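Local coordinates for protein alpha-1,3-glucanase (Streptomyces thermodiastaticus, PDB 7C7D) that probably hydrolyses alpha-1,3-glucan from within the chain, and is a thermostable GH87 glycosidase built on a parallel beta-helix, at residues V530-G538 with I555-T566. Numbering follows the deposited sequence.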
ATOM      1  N   VAL A 530     -23.699   6.946  -4.705  1.00 12.30           N
ATOM      2  CA  VAL A 530     -24.632   6.317  -3.775  1.00 12.16           C
ATOM      3  C   VAL A 530     -23.897   5.771  -2.559  1.00 11.52           C
ATOM      4  O   VAL A 530     -22.739   5.345  -2.636  1.00 12.45           O
ATOM      5  CB  VAL A 530     -25.481   5.215  -4.447  1.00 12.86           C
ATOM      6  CG1 VAL A 530     -26.337   5.805  -5.556  1.00 14.65           C
ATOM      7  CG2 VAL A 530     -24.589   4.102  -4.998  1.00 13.63           C
ATOM      8  N   VAL A 531     -24.602   5.751  -1.425  1.00 11.20           N
ATOM      9  CA  VAL A 531     -24.038   5.130  -0.226  1.00 11.30           C
ATOM     10  C   VAL A 531     -23.946   3.615  -0.388  1.00 11.32           C
ATOM     11  O   VAL A 531     -22.963   2.991   0.034  1.00 11.61           O
ATOM     12  CB  VAL A 531     -24.833   5.552   1.027  1.00 12.17           C
ATOM     13  CG1 VAL A 531     -24.291   4.848   2.261  1.00 13.70           C
ATOM     14  CG2 VAL A 531     -24.749   7.061   1.191  1.00 13.76           C
ATOM     15  N   VAL A 532     -24.953   3.002  -1.009  1.00 11.25           N
ATOM     16  CA  VAL A 532     -24.997   1.561  -1.229  1.00 11.55           C
ATOM     17  C   VAL A 532     -25.242   1.309  -2.710  1.00 11.64           C
ATOM     18  O   VAL A 532     -26.283   1.708  -3.252  1.00 12.92           O
ATOM     19  CB  VAL A 532     -26.079   0.864  -0.388  1.00 11.98           C
ATOM     20  CG1 VAL A 532     -26.126  -0.627  -0.728  1.00 13.96           C
ATOM     21  CG2 VAL A 532     -25.819   1.062   1.097  1.00 14.34           C
ATOM     22  N   GLN A 533     -24.288   0.641  -3.360  1.00 11.91           N
ATOM     23  CA  GLN A 533     -24.389   0.228  -4.755  1.00 12.15           C
ATOM     24  C   GLN A 533     -24.559  -1.290  -4.734  1.00 12.31           C
ATOM     25  O   GLN A 533     -23.585  -2.026  -4.562  1.00 12.80           O
ATOM     26  CB  GLN A 533     -23.128   0.652  -5.498  1.00 13.76           C
ATOM     27  CG  GLN A 533     -23.101   0.312  -6.978  1.00 15.20           C
ATOM     28  CD  GLN A 533     -21.820   0.778  -7.643  1.00 15.32           C
ATOM     29  OE1 GLN A 533     -21.425   1.941  -7.514  1.00 17.06           O
ATOM     30  NE2 GLN A 533     -21.163  -0.124  -8.357  1.00 16.60           N
ATOM     31  N   ALA A 534     -25.806  -1.751  -4.852  1.00 12.00           N
ATOM     32  CA  ALA A 534     -26.155  -3.162  -4.704  1.00 12.60           C
ATOM     33  C   ALA A 534     -26.452  -3.753  -6.076  1.00 13.02           C
ATOM     34  O   ALA A 534     -27.468  -3.427  -6.701  1.00 15.26           O
ATOM     35  CB  ALA A 534     -27.350  -3.335  -3.772  1.00 14.78           C
ATOM     36  N   GLU A 535     -25.571  -4.639  -6.533  1.00 12.93           N
ATOM     37  CA  GLU A 535     -25.677  -5.227  -7.856  1.00 14.58           C
ATOM     38  C   GLU A 535     -25.649  -6.746  -7.849  1.00 14.25           C
ATOM     39  O   GLU A 535     -25.749  -7.355  -8.919  1.00 15.16           O
ATOM     40  CB  GLU A 535     -24.562  -4.699  -8.757  1.00 18.74           C
ATOM     41  CG  GLU A 535     -24.647  -3.213  -8.949  1.00 23.91           C
ATOM     42  CD  GLU A 535     -23.560  -2.704  -9.846  1.00 29.82           C
ATOM     43  OE1 GLU A 535     -22.461  -2.429  -9.330  1.00 31.48           O
ATOM     44  OE2 GLU A 535     -23.798  -2.608 -11.066  1.00 34.20           O
ATOM     45  N   ALA A 536     -25.487  -7.362  -6.711  1.00 14.89           N
ATOM     46  CA  ALA A 536     -25.587  -8.803  -6.580  1.00 15.81           C
ATOM     47  C   ALA A 536     -26.921  -9.170  -5.957  1.00 13.39           C
ATOM     48  O   ALA A 536     -27.494  -8.379  -5.205  1.00 14.05           O
ATOM     49  CB  ALA A 536     -24.487  -9.322  -5.653  1.00 16.34           C
ATOM     50  N   PRO A 537     -27.452 -10.355  -6.239  1.00 13.06           N
ATOM     51  CA  PRO A 537     -28.553 -10.875  -5.423  1.00 14.05           C
ATOM     52  C   PRO A 537     -28.046 -11.180  -4.022  1.00 13.71           C
ATOM     53  O   PRO A 537     -26.845 -11.313  -3.785  1.00 14.62           O
ATOM     54  CB  PRO A 537     -28.957 -12.158  -6.154  1.00 15.36           C
ATOM     55  CG  PRO A 537     -27.695 -12.595  -6.850  1.00 17.43           C
ATOM     56  CD  PRO A 537     -26.970 -11.338  -7.230  1.00 15.54           C
ATOM     57  N   GLY A 538     -28.985 -11.286  -3.083  1.00 14.11           N
ATOM     58  CA  GLY A 538     -28.626 -11.647  -1.723  1.00 14.82           C
ATOM     59  C   GLY A 538     -29.321 -10.791  -0.682  1.00 14.34           C
ATOM     60  O   GLY A 538     -30.489 -10.429  -0.851  1.00 15.24           O
ATOM     61  N   ILE A 555     -29.369   4.582  -2.095  1.00 12.54           N
ATOM     62  CA  ILE A 555     -29.270   3.193  -2.529  1.00 13.15           C
ATOM     63  C   ILE A 555     -29.506   3.109  -4.028  1.00 12.99           C
ATOM     64  O   ILE A 555     -30.478   3.674  -4.541  1.00 13.76           O
ATOM     65  CB  ILE A 555     -30.310   2.298  -1.828  1.00 16.60           C
ATOM     66  CG1 ILE A 555     -30.168   2.327  -0.308  1.00 18.04           C
ATOM     67  CG2 ILE A 555     -30.233   0.862  -2.354  1.00 19.85           C
ATOM     68  CD1 ILE A 555     -31.299   1.610   0.397  1.00 20.44           C
ATOM     69  N   TYR A 556     -28.654   2.352  -4.708  1.00 12.64           N
ATOM     70  CA  TYR A 556     -28.896   1.845  -6.047  1.00 13.20           C
ATOM     71  C   TYR A 556     -29.007   0.336  -5.897  1.00 13.32           C
ATOM     72  O   TYR A 556     -28.061  -0.309  -5.448  1.00 15.20           O
ATOM     73  CB  TYR A 556     -27.717   2.214  -6.946  1.00 15.41           C
ATOM     74  CG  TYR A 556     -27.795   1.727  -8.369  1.00 18.62           C
ATOM     75  CD1 TYR A 556     -28.461   2.465  -9.333  1.00 21.40           C
ATOM     76  CD2 TYR A 556     -27.163   0.556  -8.760  1.00 21.89           C
ATOM     77  CE1 TYR A 556     -28.519   2.042 -10.646  1.00 26.09           C
ATOM     78  CE2 TYR A 556     -27.217   0.122 -10.076  1.00 25.97           C
ATOM     79  CZ  TYR A 556     -27.894   0.871 -11.012  1.00 27.76           C
ATOM     80  OH  TYR A 556     -27.956   0.444 -12.320  1.00 32.24           O
ATOM     81  N   ASN A 557     -30.174  -0.217  -6.206  1.00 13.96           N
ATOM     82  CA  ASN A 557     -30.428  -1.641  -5.983  1.00 14.00           C
ATOM     83  C   ASN A 557     -30.896  -2.244  -7.301  1.00 14.67           C
ATOM     84  O   ASN A 557     -32.085  -2.217  -7.624  1.00 16.04           O
ATOM     85  CB  ASN A 557     -31.440  -1.852  -4.853  1.00 15.70           C
ATOM     86  CG  ASN A 557     -31.590  -3.313  -4.462  1.00 16.19           C
ATOM     87  OD1 ASN A 557     -31.238  -4.214  -5.226  1.00 17.48           O
ATOM     88  ND2 ASN A 557     -32.132  -3.554  -3.274  1.00 17.69           N
ATOM     89  N   CYS A 558     -29.958  -2.802  -8.060  1.00 14.83           N
ATOM     90  CA  CYS A 558     -30.232  -3.290  -9.413  1.00 16.99           C
ATOM     91  C   CYS A 558     -29.367  -4.517  -9.671  1.00 15.71           C
ATOM     92  O   CYS A 558     -28.323  -4.437 -10.333  1.00 16.07           O
ATOM     93  CB  CYS A 558     -29.969  -2.191 -10.451  1.00 19.79           C
ATOM     94  SG  CYS A 558     -30.708  -0.546 -10.099  1.00 22.73           S
ATOM     95  N   PRO A 559     -29.764  -5.682  -9.144  1.00 15.25           N
ATOM     96  CA  PRO A 559     -28.929  -6.881  -9.289  1.00 15.22           C
ATOM     97  C   PRO A 559     -28.826  -7.352 -10.730  1.00 14.56           C
ATOM     98  O   PRO A 559     -29.760  -7.231 -11.526  1.00 16.60           O
ATOM     99  CB  PRO A 559     -29.644  -7.935  -8.432  1.00 17.67           C
ATOM    100  CG  PRO A 559     -30.546  -7.168  -7.531  1.00 18.83           C
ATOM    101  CD  PRO A 559     -30.937  -5.931  -8.291  1.00 16.67           C
ATOM    102  N   PHE A 560     -27.668  -7.918 -11.050  1.00 14.79           N
ATOM    103  CA  PHE A 560     -27.443  -8.578 -12.326  1.00 15.16           C
ATOM    104  C   PHE A 560     -26.704  -9.883 -12.070  1.00 15.32           C
ATOM    105  O   PHE A 560     -25.980 -10.000 -11.075  1.00 15.09           O
ATOM    106  CB  PHE A 560     -26.689  -7.679 -13.331  1.00 17.15           C
ATOM    107  CG  PHE A 560     -25.243  -7.391 -12.980  1.00 17.62           C
ATOM    108  CD1 PHE A 560     -24.237  -8.274 -13.347  1.00 18.21           C
ATOM    109  CD2 PHE A 560     -24.886  -6.201 -12.353  1.00 18.29           C
ATOM    110  CE1 PHE A 560     -22.904  -7.997 -13.055  1.00 18.81           C
ATOM    111  CE2 PHE A 560     -23.553  -5.921 -12.063  1.00 18.97           C
ATOM    112  CZ  PHE A 560     -22.565  -6.818 -12.412  1.00 20.12           C
ATOM    113  N   PRO A 561     -26.876 -10.891 -12.942  1.00 15.25           N
ATOM    114  CA  PRO A 561     -27.727 -10.863 -14.135  1.00 15.76           C
ATOM    115  C   PRO A 561     -29.202 -11.029 -13.836  1.00 15.82           C
ATOM    116  O   PRO A 561     -29.589 -11.553 -12.791  1.00 16.91           O
ATOM    117  CB  PRO A 561     -27.250 -12.088 -14.918  1.00 16.56           C
ATOM    118  CG  PRO A 561     -26.800 -13.037 -13.871  1.00 17.19           C
ATOM    119  CD  PRO A 561     -26.179 -12.180 -12.800  1.00 16.18           C
ATOM    120  N   SER A 562     -30.026 -10.587 -14.779  1.00 16.05           N
ATOM    121  CA  SER A 562     -31.446 -10.892 -14.726  1.00 17.22           C
ATOM    122  C   SER A 562     -31.641 -12.392 -14.572  1.00 17.25           C
ATOM    123  O   SER A 562     -31.013 -13.188 -15.275  1.00 17.56           O
ATOM    124  CB  SER A 562     -32.103 -10.426 -16.021  1.00 19.54           C
ATOM    125  OG  SER A 562     -31.942  -9.033 -16.190  1.00 24.53           O
ATOM    126  N   GLY A 563     -32.511 -12.777 -13.646  1.00 18.04           N
ATOM    127  CA  GLY A 563     -32.748 -14.167 -13.345  1.00 18.91           C
ATOM    128  C   GLY A 563     -32.044 -14.686 -12.108  1.00 19.52           C
ATOM    129  O   GLY A 563     -32.350 -15.802 -11.671  1.00 23.27           O
ATOM    130  N   SER A 564     -31.128 -13.920 -11.516  1.00 17.59           N
ATOM    131  CA  SER A 564     -30.354 -14.422 -10.387  1.00 17.88           C
ATOM    132  C   SER A 564     -30.924 -14.034  -9.028  1.00 17.75           C
ATOM    133  O   SER A 564     -30.381 -14.465  -8.009  1.00 19.34           O
ATOM    134  CB  SER A 564     -28.880 -14.002 -10.478  1.00 19.81           C
ATOM    135  OG  SER A 564     -28.730 -12.598 -10.452  1.00 20.50           O
ATOM    136  N   GLY A 565     -31.981 -13.231  -8.981  1.00 17.39           N
ATOM    137  CA  GLY A 565     -32.683 -12.954  -7.742  1.00 16.90           C
ATOM    138  C   GLY A 565     -32.589 -11.500  -7.311  1.00 16.58           C
ATOM    139  O   GLY A 565     -32.017 -10.647  -7.988  1.00 19.02           O
ATOM    140  N   THR A 566     -33.179 -11.233  -6.150  1.00 15.21           N
ATOM    141  CA  THR A 566     -33.233  -9.893  -5.577  1.00 16.06           C
ATOM    142  C   THR A 566     -32.151  -9.721  -4.524  1.00 14.81           C
ATOM    143  O   THR A 566     -31.552 -10.685  -4.049  1.00 15.16           O
ATOM    144  CB  THR A 566     -34.591  -9.640  -4.916  1.00 17.66           C
ATOM    145  OG1 THR A 566     -34.759 -10.539  -3.810  1.00 20.17           O
ATOM    146  CG2 THR A 566     -35.701  -9.848  -5.895  1.00 18.82           C
TER
HETATM  147  O   HOH W   1     -26.866  -3.159 -12.156  1.00 38.12           O
HETATM  148  O   HOH W   2     -33.246 -11.008  -1.430  1.00 25.54           O
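CG of Phe-560 sits between its backbone N and carbonyl carbon (chi1 69°), which brings the ring edge back against Glu-535, whose CG lies anti to the carbonyl carbon (chi1 -62°). There CE2 of Phe-560 comes to 3.5 Å from OE2 of Glu-535, and the carboxylate meets the ring at its edge, in the plane of the ring. The carboxylate and ring planes are 74° apart. The other oxygen, OE1 of Glu-535, accepts NE2 of Gln-533 at 2.8 Å from above the carboxylate plane, and that same amide also reaches Pro-470 O and Ser-500 OG.

Behind these side chains, strands 532-534 and 555-557 run parallel as the last two strands of one parallel sheet of the beta-helix. Tyr-556 is gripped from both its backbone ends, its N giving to Val-532 O and its O taking Ala-534 N at 2.7 Å; Cys-558 N then binds Ala-534 O. Past the strands two more backbone hydrogen bonds follow: Phe-560 N reaches Glu-535 O from above the carbonyl plane, and Gly-538 N meets Thr-566 O at 2.8 Å. Between them Pro-537 packs its CB 3.3 Å from Ser-564 O. Ser-564 OG bonds to Pro-561 O, bracing the type II turn.

Cys-558 is tied to Cys-585, and Trp-588 stacks on Tyr-556. Ring-edge hydrogens turned to a carboxylate probably offer it mild electrostatic stabilisation, alongside the hydrogen bond from the Gln-533 amide.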